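PDB 5C88: uncharacterized N-acetyltransferase SSO0209 from Sulfolobus solfataricus strain P2, which transfers an acetyl group from acetyl-CoA to the N-terminal alpha-amino group of proteins, preferring those that begin with serine. Local coordinates for residues K86-S91 against E123-V128. Numbering follows the deposited sequence.
Sequences KGHVVS and EIYLEV
His88 lays its imidazole over the phenol ring of Tyr125 as an offset stack, the centroids 4.1 Å apart and the planes only 9° from parallel. Traced outward, His88 CB lies 3.9 Å from Tyr125 CE2; CG, carried anti to the backbone N (chi1 -169°), is 3.5 Å from Tyr125 CZ, which lies over the centre of the imidazole. CD2 sits over the phenol nearer its rim and has Tyr125 O at its edge, while ND1 turns to Glu71 of strand 61-72, whose carboxylate also bonds Tyr125 OH. The backbones pair as parallel neighbours in the GNAT-fold beta-alpha-beta unit of strand 83-94, helix 103-117 and strand 123-129, with Gly87 N donating to Glu123 O (2.7 Å), Gly87 O accepting from Tyr125 N (3.0 Å) and Val89 N reaching Tyr125 O. His88 CE1 lies 3.6 Å from both Tyr125 OH and Glu127 OE1. At the tip, His88 NE2 donates to the syn lone pair of Glu127 OE1 (2.9 Å), almost in the imidazole plane; the carboxylate itself is twisted 56° from that plane. Both residues bind zinc in this enzyme. With an alanine here instead of His88, Glu127 and Glu71 would probably each lose a hydrogen-bond partner and Tyr125 its stacked ring. On the sheet face opposite Tyr125, Val89 CG2 meets Ile124 CD1 at 3.5 Å, and both side chains touch Leu108.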
# COMPACT_ATOMS: atom_id res chain seq x y z
N LYS A 86 -10.53 -7.31 5.04
CA LYS A 86 -9.59 -7.05 3.97
C LYS A 86 -8.60 -5.93 4.30
O LYS A 86 -8.93 -4.95 4.98
CB LYS A 86 -10.34 -6.73 2.68
CG LYS A 86 -11.52 -5.83 2.86
CD LYS A 86 -12.37 -5.77 1.60
CE LYS A 86 -13.62 -4.96 1.83
NZ LYS A 86 -14.47 -4.89 0.64
N GLY A 87 -7.39 -6.11 3.82
CA GLY A 87 -6.33 -5.15 4.06
C GLY A 87 -6.28 -4.25 2.86
O GLY A 87 -6.16 -4.73 1.73
N HIS A 88 -6.40 -2.96 3.08
CA HIS A 88 -6.38 -2.02 1.99
C HIS A 88 -5.09 -1.20 1.97
O HIS A 88 -4.84 -0.41 2.88
CB HIS A 88 -7.61 -1.11 2.06
CG HIS A 88 -7.81 -0.28 0.84
ND1 HIS A 88 -8.65 0.81 0.81
CD2 HIS A 88 -7.28 -0.37 -0.40
CE1 HIS A 88 -8.63 1.34 -0.39
NE2 HIS A 88 -7.81 0.64 -1.15
N VAL A 89 -4.26 -1.41 0.96
CA VAL A 89 -3.08 -0.56 0.75
C VAL A 89 -3.57 0.78 0.26
O VAL A 89 -3.87 0.92 -0.92
CB VAL A 89 -2.10 -1.11 -0.31
CG1 VAL A 89 -0.87 -0.15 -0.47
CG2 VAL A 89 -1.66 -2.51 0.02
N VAL A 90 -3.64 1.76 1.15
CA VAL A 90 -4.10 3.09 0.80
C VAL A 90 -3.04 3.89 0.01
O VAL A 90 -3.36 4.81 -0.74
CB VAL A 90 -4.51 3.83 2.07
CG1 VAL A 90 -4.68 5.32 1.83
CG2 VAL A 90 -5.77 3.21 2.64
N SER A 91 -1.78 3.53 0.17
CA SER A 91 -0.70 4.37 -0.33
C SER A 91 0.65 3.68 -0.18
O SER A 91 0.91 3.04 0.85
CB SER A 91 -0.69 5.71 0.41
OG SER A 91 0.21 6.61 -0.18
N GLU A 123 -7.70 -11.04 2.58
CA GLU A 123 -7.22 -10.54 1.30
C GLU A 123 -6.72 -9.11 1.41
O GLU A 123 -7.05 -8.39 2.34
CB GLU A 123 -8.31 -10.63 0.24
CG GLU A 123 -9.55 -9.82 0.58
CD GLU A 123 -10.22 -9.28 -0.66
OE1 GLU A 123 -9.55 -8.53 -1.42
OE2 GLU A 123 -11.41 -9.61 -0.90
N ILE A 124 -5.90 -8.74 0.44
CA ILE A 124 -5.35 -7.41 0.36
C ILE A 124 -5.56 -6.86 -1.06
O ILE A 124 -5.24 -7.53 -2.05
CB ILE A 124 -3.84 -7.38 0.72
CG1 ILE A 124 -3.24 -6.01 0.38
CG2 ILE A 124 -3.06 -8.49 -0.00
CD1 ILE A 124 -1.73 -5.95 0.54
N TYR A 125 -6.14 -5.67 -1.14
CA TYR A 125 -6.41 -5.05 -2.43
C TYR A 125 -5.90 -3.62 -2.49
O TYR A 125 -5.53 -3.04 -1.48
CB TYR A 125 -7.91 -5.09 -2.74
CG TYR A 125 -8.76 -4.05 -2.01
CD1 TYR A 125 -9.18 -2.88 -2.66
CD2 TYR A 125 -9.18 -4.26 -0.70
CE1 TYR A 125 -9.97 -1.94 -2.01
CE2 TYR A 125 -9.99 -3.33 -0.04
CZ TYR A 125 -10.37 -2.17 -0.69
OH TYR A 125 -11.16 -1.26 -0.03
N LEU A 126 -5.93 -3.07 -3.70
CA LEU A 126 -5.52 -1.69 -3.94
C LEU A 126 -6.08 -1.11 -5.26
O LEU A 126 -6.61 -1.83 -6.08
CB LEU A 126 -4.00 -1.61 -3.93
CG LEU A 126 -3.29 -2.75 -4.67
CD1 LEU A 126 -3.17 -2.43 -6.15
CD2 LEU A 126 -1.92 -3.06 -4.07
N GLU A 127 -5.96 0.20 -5.43
CA GLU A 127 -6.28 0.84 -6.69
C GLU A 127 -4.98 1.28 -7.34
O GLU A 127 -4.14 1.83 -6.66
CB GLU A 127 -7.19 2.05 -6.50
CG GLU A 127 -8.62 1.70 -6.14
CD GLU A 127 -8.83 1.51 -4.65
OE1 GLU A 127 -7.83 1.51 -3.89
OE2 GLU A 127 -10.00 1.36 -4.24
N VAL A 128 -4.82 1.03 -8.63
CA VAL A 128 -3.67 1.56 -9.34
C VAL A 128 -4.11 2.11 -10.69
O VAL A 128 -4.97 1.54 -11.35
CB VAL A 128 -2.55 0.49 -9.52
CG1 VAL A 128 -2.98 -0.65 -10.43
CG2 VAL A 128 -1.30 1.13 -10.08